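Local coordinates for cell wall mannoprotein 1 (Neosartorya fumigata, PDB 5J5L) that binds arachidonic acid inside a bundle of helices and probably serves as a constitutive cell-wall protein that host antibodies recognise, at residues 13-16 with 17-21; 41-44 with 45-49; 100-103 with 104-108; 109-112 with 113-117. All blocks are in the same frame, centred on the assembly; numbering follows the deposited sequence.

How the contacts relate
All four contacts are local, each running along one helix of an all-helical lipid-binding bundle. Contact 1 lies on helix 3-26, contact 2 on helix 31-56, and contacts 3 and 4 follow one another directly on helix 100-124. Centres of contacts 1 and 2 are about 10 Å apart, as are those of 2 and 4. Side chains join all three helices: Leu20 packs on Leu44 between contacts 1 and 2, Asp49 and Lys113 form a salt bridge between 2 and 4, and Ile13 meets Leu117 between 1 and 4. Contacts 1 and 3, about 17 Å apart at their centres, do not touch. Each contact supplies at least one residue to the arachidonic acid pocket.

Contact 1 of 4, residues 13-16 with 17-21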
loop_
_atom_site.group_PDB
_atom_site.type_symbol
_atom_site.label_atom_id
_atom_site.label_comp_id
_atom_site.label_asym_id
_atom_site.label_seq_id
_atom_site.Cartn_x
_atom_site.Cartn_y
_atom_site.Cartn_z
ATOM N N ILE A 13 -4.659 0.024 6.911
ATOM C CA ILE A 13 -3.724 0.319 5.822
ATOM C C ILE A 13 -3.995 1.715 5.231
ATOM O O ILE A 13 -3.059 2.509 5.039
ATOM C CB ILE A 13 -3.769 -0.778 4.736
ATOM C CG1 ILE A 13 -3.200 -2.087 5.305
ATOM C CG2 ILE A 13 -3.015 -0.345 3.487
ATOM C CD1 ILE A 13 -3.608 -3.330 4.540
ATOM N N LYS A 14 -5.261 2.009 4.973
ATOM C CA LYS A 14 -5.649 3.315 4.431
ATOM C C LYS A 14 -5.167 4.427 5.355
ATOM O O LYS A 14 -4.576 5.423 4.914
ATOM C CB LYS A 14 -7.171 3.396 4.285
ATOM C CG LYS A 14 -7.662 4.613 3.514
ATOM C CD LYS A 14 -9.181 4.622 3.475
ATOM C CE LYS A 14 -9.735 5.629 2.486
ATOM N NZ LYS A 14 -9.847 5.052 1.116
ATOM N N THR A 15 -5.426 4.265 6.645
ATOM C CA THR A 15 -4.968 5.250 7.623
ATOM C C THR A 15 -3.448 5.415 7.608
ATOM O O THR A 15 -2.950 6.550 7.591
ATOM C CB THR A 15 -5.509 4.911 9.020
ATOM O OG1 THR A 15 -6.930 4.891 8.937
ATOM C CG2 THR A 15 -5.085 5.951 10.043
ATOM N N ASP A 16 -2.710 4.298 7.565
ATOM C CA ASP A 16 -1.245 4.330 7.497
ATOM C C ASP A 16 -0.754 5.136 6.294
ATOM O O ASP A 16 0.164 5.950 6.419
ATOM C CB ASP A 16 -0.655 2.924 7.356
ATOM C CG ASP A 16 -0.861 2.034 8.576
ATOM O OD1 ASP A 16 -1.071 2.515 9.732
ATOM O OD2 ASP A 16 -0.743 0.791 8.374
ATOM N N ILE A 17 -1.344 4.870 5.123
ATOM C CA ILE A 17 -0.941 5.533 3.889
ATOM C C ILE A 17 -1.150 7.041 4.005
ATOM O O ILE A 17 -0.270 7.822 3.634
ATOM C CB ILE A 17 -1.691 4.987 2.658
ATOM C CG1 ILE A 17 -1.278 3.530 2.376
ATOM C CG2 ILE A 17 -1.409 5.836 1.423
ATOM C CD1 ILE A 17 -2.278 2.757 1.531
ATOM N N ASN A 18 -2.306 7.445 4.519
ATOM C CA ASN A 18 -2.607 8.867 4.590
ATOM C C ASN A 18 -1.724 9.577 5.600
ATOM O O ASN A 18 -1.322 10.709 5.375
ATOM C CB ASN A 18 -4.089 9.060 4.830
ATOM C CG ASN A 18 -4.901 8.651 3.609
ATOM O OD1 ASN A 18 -4.493 8.902 2.456
ATOM N ND2 ASN A 18 -6.027 8.009 3.840
ATOM N N THR A 19 -1.351 8.875 6.663
ATOM C CA THR A 19 -0.365 9.402 7.604
ATOM C C THR A 19 1.004 9.574 6.939
ATOM O O THR A 19 1.636 10.617 7.079
ATOM C CB THR A 19 -0.270 8.513 8.853
ATOM O OG1 THR A 19 -1.566 8.446 9.462
ATOM C CG2 THR A 19 0.751 9.062 9.838
ATOM N N LEU A 20 1.451 8.581 6.187
ATOM C CA LEU A 20 2.707 8.723 5.448
ATOM C C LEU A 20 2.726 9.931 4.516
ATOM O O LEU A 20 3.712 10.658 4.442
ATOM C CB LEU A 20 2.988 7.470 4.614
ATOM C CG LEU A 20 3.717 6.353 5.321
ATOM C CD1 LEU A 20 3.806 5.157 4.388
ATOM C CD2 LEU A 20 5.119 6.771 5.750
ATOM N N THR A 21 1.635 10.111 3.779
ATOM C CA THR A 21 1.512 11.225 2.851
ATOM C C THR A 21 1.697 12.544 3.584
ATOM O O THR A 21 2.340 13.474 3.074
ATOM C CB THR A 21 0.160 11.206 2.115
ATOM O OG1 THR A 21 0.033 9.969 1.388
ATOM C CG2 THR A 21 0.037 12.361 1.146
#
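Ile13 lays its CG2 methyl across the tip of Ile17, with CG2 of Ile13 3.7 Å from CD1 of Ile17, one helical turn further on. Ile17 has CG1 beside its backbone N (chi1 -67°), which brings this branch back over the preceding turn, and its CG1 lies 3.4 Å from Ile13 O. That oxygen already accepts the amide of Ile17, at 2.9 Å from Ile17 N, so the beta-branched chain covers the peptide group to which its own backbone is bonded. Such i to i+4 pairing of aliphatic residues marks the inward face of an amphipathic helix in a bundle: Ile13 also meets Ala51 of helix 31-56, Ile17 meets Ile80 of helix 63-89, and Leu20 reaches the arachidonic acid. Residues tolerant of water take the remaining positions. Lys14 is extended as far as its last bend, which lets NZ form a salt bridge with Asp79, while its methylene CG passes the amide nitrogen ND2 of Asn18 at 3.8 Å, the two side chains crossing at an angle. Asp16 accepts from Leu20 through the main chain, O to N 2.9 Å, while its side chain packs on Leu44 of helix 31-56.

Contact 2 of 4, residues 41-44 with 45-49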
loop_
_atom_site.group_PDB
_atom_site.type_symbol
_atom_site.label_atom_id
_atom_site.label_comp_id
_atom_site.label_asym_id
_atom_site.label_seq_id
_atom_site.Cartn_x
_atom_site.Cartn_y
_atom_site.Cartn_z
ATOM N N GLU A 41 6.181 3.841 7.834
ATOM C CA GLU A 41 6.322 2.947 6.692
ATOM C C GLU A 41 6.442 1.490 7.128
ATOM O O GLU A 41 5.890 0.601 6.477
ATOM C CB GLU A 41 7.503 3.352 5.839
ATOM C CG GLU A 41 7.613 2.584 4.528
ATOM C CD GLU A 41 8.236 1.212 4.659
ATOM O OE1 GLU A 41 8.923 0.932 5.673
ATOM O OE2 GLU A 41 8.068 0.411 3.698
ATOM N N GLN A 42 7.153 1.249 8.230
ATOM C CA GLN A 42 7.351 -0.116 8.728
ATOM C C GLN A 42 6.058 -0.658 9.338
ATOM O O GLN A 42 5.754 -1.854 9.202
ATOM C CB GLN A 42 8.511 -0.167 9.709
ATOM C CG GLN A 42 9.858 -0.009 9.013
ATOM C CD GLN A 42 10.290 -1.279 8.292
ATOM O OE1 GLN A 42 10.283 -1.349 7.057
ATOM N NE2 GLN A 42 10.648 -2.286 9.055
ATOM N N GLN A 43 5.300 0.228 9.990
ATOM C CA GLN A 43 3.946 -0.119 10.465
ATOM C C GLN A 43 3.057 -0.501 9.285
ATOM O O GLN A 43 2.309 -1.489 9.343
ATOM C CB GLN A 43 3.330 1.041 11.240
ATOM C CG GLN A 43 2.045 0.671 11.974
ATOM C CD GLN A 43 2.226 -0.491 12.943
ATOM O OE1 GLN A 43 3.058 -0.442 13.849
ATOM N NE2 GLN A 43 1.436 -1.552 12.757
ATOM N N LEU A 44 3.155 0.268 8.207
ATOM C CA LEU A 44 2.397 -0.012 6.990
ATOM C C LEU A 44 2.744 -1.397 6.446
ATOM O O LEU A 44 1.850 -2.184 6.128
ATOM C CB LEU A 44 2.637 1.066 5.925
ATOM C CG LEU A 44 2.054 0.857 4.524
ATOM C CD1 LEU A 44 0.562 0.576 4.579
ATOM C CD2 LEU A 44 2.349 2.047 3.631
ATOM N N GLU A 45 4.036 -1.700 6.352
ATOM C CA GLU A 45 4.465 -3.036 5.910
ATOM C C GLU A 45 3.837 -4.151 6.756
ATOM O O GLU A 45 3.311 -5.134 6.225
ATOM C CB GLU A 45 5.991 -3.162 5.930
ATOM C CG GLU A 45 6.726 -2.352 4.871
ATOM C CD GLU A 45 8.202 -2.728 4.738
ATOM O OE1 GLU A 45 8.619 -3.788 5.232
ATOM O OE2 GLU A 45 8.971 -1.961 4.129
ATOM N N SER A 46 3.875 -3.977 8.075
ATOM C CA SER A 46 3.324 -4.945 9.011
ATOM C C SER A 46 1.816 -5.107 8.801
ATOM O O SER A 46 1.292 -6.221 8.835
ATOM C CB SER A 46 3.596 -4.485 10.448
ATOM O OG SER A 46 3.184 -5.448 11.393
ATOM N N ASP A 47 1.135 -3.983 8.632
ATOM C CA ASP A 47 -0.319 -3.977 8.449
ATOM C C ASP A 47 -0.743 -4.634 7.132
ATOM O O ASP A 47 -1.779 -5.319 7.090
ATOM C CB ASP A 47 -0.860 -2.544 8.580
ATOM C CG ASP A 47 -0.748 -1.998 10.029
ATOM O OD1 ASP A 47 -0.663 -2.801 10.984
ATOM O OD2 ASP A 47 -0.755 -0.762 10.215
ATOM N N ILE A 48 0.047 -4.461 6.081
ATOM C CA ILE A 48 -0.242 -5.122 4.807
ATOM C C ILE A 48 -0.067 -6.632 4.991
ATOM O O ILE A 48 -0.916 -7.413 4.572
ATOM C CB ILE A 48 0.666 -4.606 3.662
ATOM C CG1 ILE A 48 0.331 -3.138 3.312
ATOM C CG2 ILE A 48 0.518 -5.483 2.419
ATOM C CD1 ILE A 48 1.376 -2.427 2.501
ATOM N N ASP A 49 1.033 -7.029 5.619
ATOM C CA ASP A 49 1.306 -8.447 5.879
ATOM C C ASP A 49 0.222 -9.062 6.769
ATOM O O ASP A 49 -0.164 -10.216 6.557
ATOM C CB ASP A 49 2.689 -8.641 6.495
ATOM C CG ASP A 49 3.819 -8.438 5.481
ATOM O OD1 ASP A 49 3.542 -8.380 4.258
ATOM O OD2 ASP A 49 4.982 -8.331 5.904
#
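Residues 41-44 and 45-49 form one unbroken run of alpha helix, in which the amides of Glu45, Ser46, Asp47 and Ile48 each bond to the carbonyl four residues earlier; the bond from Asp47 N to Gln43 O is 2.8 Å long. On one flank, Glu41 bends at chi2 (-80°) and brings its carboxylate against the extended Glu45. Only 2.6 Å separates Glu41 OE2 from Glu45 OE2, and the two carboxylate planes stand nearly at right angles, 87° apart. Oxygens so close suggest that one of the acids holds a proton, which would ease the repulsion. A bend at chi2 (57°) carries the amide of Gln43 over to Asp47, where Gln43 NE2 bonds to Asp47 OD1 at 3.0 Å. The acceptor lies in the amide plane, but the donor stands above the carboxylate plane, and a second bond from Gln43 NE2 to Asp47 OD2 is weak. The apolar flank belongs to Leu44 and Ile48, whose CD1 methyls meet at 3.7 Å. Leucine and isoleucine suit this side, since Leu44 also packs on Leu20 of helix 3-26 and Leu110 of helix 100-124, and Ile48 touches the lipid: an amphipathic helix of a bundle, here lining the arachidonic acid pocket.

Contact 3 of 4, residues 100-103 with 104-108; sequences GSLV and LSDLN. With ACD (arachidonic acid), chain B.
Asp106, an acidic residue packed beside Leu102, turns its carboxylate onto the hydrocarbon chain of the bound arachidonic acid, an uncommon neighbour for a carboxylate. Its OD2 comes within 3.3 Å of C8 of the lipid, at one of the cis double bonds, while OD1 lies 4.0 Å from CD1 of Leu102. The polar end of the aspartate is held by Gln38, whose NE2 hydrogen-bonds OD2, and the carboxylate of Glu41 is close to OD1; that nearby acid would probably favour protonation of one of the two. With CG beside its backbone N (chi1 -73°), Asp106 tips back along the helix, so that its CG also lies 3.2 Å from Leu102 O, the oxygen that accepts its own amide.

The remaining contacts with the lipid are hydrocarbon on hydrocarbon. Val103 divides its two methyls between neighbours: CG2 touches C4 of arachidonic acid at 3.6 Å, whereas CG1 lies 4.0 Å from CD1 of Leu107. These two side chains run side by side and point the same way, and both touch the lipid. The other branch of Leu107, CD2, reaches C12 of the lipid at 3.9 Å, and the residue is backed by Phe151 and by Ala147 and Ile148 of helix 127-150. Leu102 supplies a further methyl, its CD2 being 3.9 Å from C6. Leucine and valine suit the place because their methyls offer the lipid chain apolar contacts with no polar group to bury. Together, the four residues form one wall of the fatty-acid pocket at the start of helix 100-124.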
loop_
_atom_site.group_PDB
_atom_site.type_symbol
_atom_site.label_atom_id
_atom_site.label_comp_id
_atom_site.label_asym_id
_atom_site.label_seq_id
_atom_site.Cartn_x
_atom_site.Cartn_y
_atom_site.Cartn_z
ATOM N N GLY A 100 17.948 8.025 -0.529
ATOM C CA GLY A 100 17.302 7.430 -1.702
ATOM C C GLY A 100 17.222 5.907 -1.634
ATOM O O GLY A 100 16.209 5.318 -2.031
ATOM N N SER A 101 18.279 5.259 -1.137
ATOM C CA SER A 101 18.280 3.781 -1.063
ATOM C C SER A 101 17.229 3.253 -0.083
ATOM O O SER A 101 16.648 2.186 -0.295
ATOM C CB SER A 101 19.663 3.209 -0.756
ATOM O OG SER A 101 20.093 3.506 0.568
ATOM N N LEU A 102 16.946 4.017 0.972
ATOM C CA LEU A 102 15.890 3.663 1.910
ATOM C C LEU A 102 14.487 3.764 1.286
ATOM O O LEU A 102 13.657 2.868 1.435
ATOM C CB LEU A 102 16.007 4.536 3.171
ATOM C CG LEU A 102 14.999 4.234 4.286
ATOM C CD1 LEU A 102 15.107 2.785 4.743
ATOM C CD2 LEU A 102 15.250 5.187 5.454
ATOM N N VAL A 103 14.228 4.848 0.571
ATOM C CA VAL A 103 12.998 4.993 -0.173
ATOM C C VAL A 103 12.842 3.834 -1.165
ATOM O O VAL A 103 11.772 3.199 -1.218
ATOM C CB VAL A 103 12.915 6.353 -0.890
ATOM C CG1 VAL A 103 11.679 6.428 -1.771
ATOM C CG2 VAL A 103 12.910 7.486 0.140
ATOM N N LEU A 104 13.903 3.536 -1.901
ATOM C CA LEU A 104 13.858 2.484 -2.919
ATOM C C LEU A 104 13.586 1.139 -2.264
ATOM O O LEU A 104 12.741 0.375 -2.743
ATOM C CB LEU A 104 15.150 2.456 -3.721
ATOM C CG LEU A 104 15.201 1.497 -4.905
ATOM C CD1 LEU A 104 14.071 1.819 -5.881
ATOM C CD2 LEU A 104 16.559 1.589 -5.595
ATOM N N SER A 105 14.267 0.863 -1.157
ATOM C CA SER A 105 14.073 -0.401 -0.430
ATOM C C SER A 105 12.624 -0.543 0.013
ATOM O O SER A 105 12.007 -1.619 -0.133
ATOM C CB SER A 105 15.005 -0.468 0.780
ATOM O OG SER A 105 14.848 -1.685 1.498
ATOM N N ASP A 106 12.086 0.544 0.562
ATOM C CA ASP A 106 10.716 0.599 1.018
ATOM C C ASP A 106 9.738 0.379 -0.139
ATOM O O ASP A 106 8.796 -0.408 -0.016
ATOM C CB ASP A 106 10.394 1.957 1.666
ATOM C CG ASP A 106 11.020 2.141 3.042
ATOM O OD1 ASP A 106 11.650 1.215 3.604
ATOM O OD2 ASP A 106 10.858 3.272 3.573
ATOM N N LEU A 107 9.970 1.044 -1.262
ATOM C CA LEU A 107 9.075 0.897 -2.423
ATOM C C LEU A 107 9.017 -0.552 -2.901
ATOM O O LEU A 107 7.927 -1.070 -3.164
ATOM C CB LEU A 107 9.502 1.798 -3.565
ATOM C CG LEU A 107 9.221 3.292 -3.379
ATOM C CD1 LEU A 107 9.970 4.064 -4.451
ATOM C CD2 LEU A 107 7.723 3.584 -3.441
ATOM N N ASN A 108 10.172 -1.194 -3.005
ATOM C CA ASN A 108 10.211 -2.590 -3.462
ATOM C C ASN A 108 9.509 -3.523 -2.474
ATOM O O ASN A 108 8.757 -4.418 -2.889
ATOM C CB ASN A 108 11.647 -3.017 -3.717
ATOM C CG ASN A 108 12.192 -2.454 -5.006
ATOM O OD1 ASN A 108 11.545 -2.544 -6.052
ATOM N ND2 ASN A 108 13.391 -1.878 -4.951
HETATM C C1 ACD B . 9.735 11.701 5.046
HETATM C C2 ACD B . 10.249 10.437 4.400
HETATM C C3 ACD B . 11.409 10.761 3.481
HETATM C C4 ACD B . 12.151 9.485 3.077
HETATM C C5 ACD B . 12.558 8.705 4.305
HETATM C C6 ACD B . 12.184 7.441 4.578
HETATM C C7 ACD B . 11.356 6.585 3.654
HETATM C C8 ACD B . 9.918 6.433 4.123
HETATM C C9 ACD B . 8.867 6.363 3.290
HETATM C C10 ACD B . 8.935 6.475 1.777
HETATM C C11 ACD B . 8.912 5.117 1.126
HETATM C C12 ACD B . 7.948 4.629 0.334
HETATM C C13 ACD B . 6.654 5.312 -0.060
HETATM C C14 ACD B . 5.643 4.914 1.002
HETATM C C15 ACD B . 4.337 4.732 0.782
HETATM C C16 ACD B . 3.697 4.889 -0.570
HETATM C C17 ACD B . 2.351 4.179 -0.569
HETATM C C18 ACD B . 2.505 2.671 -0.492
HETATM C C19 ACD B . 1.173 1.977 -0.648
HETATM C C20 ACD B . 1.108 0.621 0.004
HETATM O O1 ACD B . 8.848 12.293 4.417
HETATM O O2 ACD B . 10.168 12.085 6.150
#

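Contact 4 of 4, residues 109-112 with 113-117. With ACD (arachidonic acid), chain B.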
loop_
_atom_site.group_PDB
_atom_site.type_symbol
_atom_site.label_atom_id
_atom_site.label_comp_id
_atom_site.label_asym_id
_atom_site.label_seq_id
_atom_site.Cartn_x
_atom_site.Cartn_y
_atom_site.Cartn_z
ATOM N N ALA A 109 9.727 -3.313 -1.165
ATOM C CA ALA A 109 9.039 -4.104 -0.132
ATOM C C ALA A 109 7.539 -3.914 -0.187
ATOM O O ALA A 109 6.770 -4.876 -0.130
ATOM C CB ALA A 109 9.555 -3.753 1.258
ATOM N N LEU A 110 7.109 -2.661 -0.279
ATOM C CA LEU A 110 5.686 -2.358 -0.312
ATOM C C LEU A 110 4.993 -2.913 -1.549
ATOM O O LEU A 110 3.867 -3.429 -1.448
ATOM C CB LEU A 110 5.475 -0.852 -0.220
ATOM C CG LEU A 110 5.745 -0.268 1.176
ATOM C CD1 LEU A 110 5.932 1.242 1.062
ATOM C CD2 LEU A 110 4.647 -0.610 2.179
ATOM N N GLN A 111 5.653 -2.824 -2.699
ATOM C CA GLN A 111 5.090 -3.401 -3.906
ATOM C C GLN A 111 4.941 -4.918 -3.722
ATOM O O GLN A 111 3.888 -5.474 -4.036
ATOM C CB GLN A 111 5.906 -3.105 -5.152
ATOM C CG GLN A 111 5.208 -3.666 -6.381
ATOM C CD GLN A 111 5.784 -3.227 -7.695
ATOM O OE1 GLN A 111 6.940 -2.830 -7.793
ATOM N NE2 GLN A 111 4.973 -3.331 -8.735
ATOM N N SER A 112 5.993 -5.591 -3.250
ATOM C CA SER A 112 5.929 -7.038 -3.049
ATOM C C SER A 112 4.792 -7.430 -2.109
ATOM O O SER A 112 4.007 -8.374 -2.382
ATOM C CB SER A 112 7.263 -7.550 -2.492
ATOM O OG SER A 112 7.231 -8.951 -2.309
ATOM N N LYS A 113 4.715 -6.722 -0.994
ATOM C CA LYS A 113 3.732 -7.037 0.044
ATOM C C LYS A 113 2.306 -6.716 -0.424
ATOM O O LYS A 113 1.371 -7.483 -0.144
ATOM C CB LYS A 113 4.079 -6.329 1.355
ATOM C CG LYS A 113 5.357 -6.834 2.003
ATOM C CD LYS A 113 5.733 -6.009 3.222
ATOM C CE LYS A 113 7.064 -6.475 3.793
ATOM N NZ LYS A 113 7.037 -7.906 4.198
ATOM N N THR A 114 2.153 -5.616 -1.154
ATOM C CA THR A 114 0.840 -5.236 -1.706
ATOM C C THR A 114 0.397 -6.247 -2.782
ATOM O O THR A 114 -0.777 -6.644 -2.841
ATOM C CB THR A 114 0.880 -3.828 -2.303
ATOM O OG1 THR A 114 1.253 -2.904 -1.274
ATOM C CG2 THR A 114 -0.498 -3.427 -2.886
ATOM N N ASP A 115 1.334 -6.673 -3.617
ATOM C CA ASP A 115 1.019 -7.688 -4.626
ATOM C C ASP A 115 0.547 -8.996 -3.969
ATOM O O ASP A 115 -0.394 -9.647 -4.455
ATOM C CB ASP A 115 2.225 -7.933 -5.529
ATOM C CG ASP A 115 2.486 -6.782 -6.486
ATOM O OD1 ASP A 115 1.617 -5.893 -6.578
ATOM O OD2 ASP A 115 3.549 -6.764 -7.143
ATOM N N ALA A 116 1.197 -9.387 -2.866
ATOM C CA ALA A 116 0.820 -10.601 -2.157
ATOM C C ALA A 116 -0.580 -10.462 -1.576
ATOM O O ALA A 116 -1.371 -11.419 -1.601
ATOM C CB ALA A 116 1.822 -10.916 -1.049
ATOM N N LEU A 117 -0.869 -9.287 -1.019
ATOM C CA LEU A 117 -2.191 -9.011 -0.462
ATOM C C LEU A 117 -3.250 -9.125 -1.559
ATOM O O LEU A 117 -4.292 -9.783 -1.374
ATOM C CB LEU A 117 -2.255 -7.628 0.190
ATOM C CG LEU A 117 -3.640 -7.160 0.665
ATOM C CD1 LEU A 117 -4.288 -8.150 1.623
ATOM C CD2 LEU A 117 -3.510 -5.768 1.273
HETATM C C1 ACD B . 9.735 11.701 5.046
HETATM C C2 ACD B . 10.249 10.437 4.400
HETATM C C3 ACD B . 11.409 10.761 3.481
HETATM C C4 ACD B . 12.151 9.485 3.077
HETATM C C5 ACD B . 12.558 8.705 4.305
HETATM C C6 ACD B . 12.184 7.441 4.578
HETATM C C7 ACD B . 11.356 6.585 3.654
HETATM C C8 ACD B . 9.918 6.433 4.123
HETATM C C9 ACD B . 8.867 6.363 3.290
HETATM C C10 ACD B . 8.935 6.475 1.777
HETATM C C11 ACD B . 8.912 5.117 1.126
HETATM C C12 ACD B . 7.948 4.629 0.334
HETATM C C13 ACD B . 6.654 5.312 -0.060
HETATM C C14 ACD B . 5.643 4.914 1.002
HETATM C C15 ACD B . 4.337 4.732 0.782
HETATM C C16 ACD B . 3.697 4.889 -0.570
HETATM C C17 ACD B . 2.351 4.179 -0.569
HETATM C C18 ACD B . 2.505 2.671 -0.492
HETATM C C19 ACD B . 1.173 1.977 -0.648
HETATM C C20 ACD B . 1.108 0.621 0.004
HETATM O O1 ACD B . 8.848 12.293 4.417
HETATM O O2 ACD B . 10.168 12.085 6.150
#
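Leu110 O is gripped twice by Thr114, through its amide at 2.8 Å from Thr114 N and through its hydroxyl at 2.7 Å from Thr114 OG1. The two donors arrive from opposite faces of the carbonyl plane, the hydroxyl standing 35° out of it. What allows this is the first torsion of Thr114 (chi1 -59°), which sets OG1 beside the backbone N and so over the carbonyl one turn back. Threonine suits a buried place next to a lipid because its hydroxyl can spend its proton on its own helix; OG1 of Thr114 lies 3.8 Å from C20, the terminal methyl of arachidonic acid. Leu110 works on the same face, with its CD1 methyl 3.7 Å from C14 of the chain, and both residues pack against Phe144 of helix 127-150.

Away from the lipid, the helix carries longer polar chains. Lys113 sends its methylenes back along the preceding turn, with CG 3.2 Å from Ala109 O, and the chain passes beside the methyl of Ala109; NZ then bends off to a salt bridge with Asp49 of helix 31-56. Gln111 and Asp115 meet through a methylene rather than through the amide: CG of Gln111 is 3.6 Å from OD2 of Asp115, and amide and carboxylate planes are turned 63° apart. The amide end of Gln111 bonds instead to Asp141 of helix 127-150. The chemistry implies a division of labour, in which charged and amide ends join neighbouring helices while a hydroxyl already engaged with its own backbone offers the lipid tail a largely apolar surface.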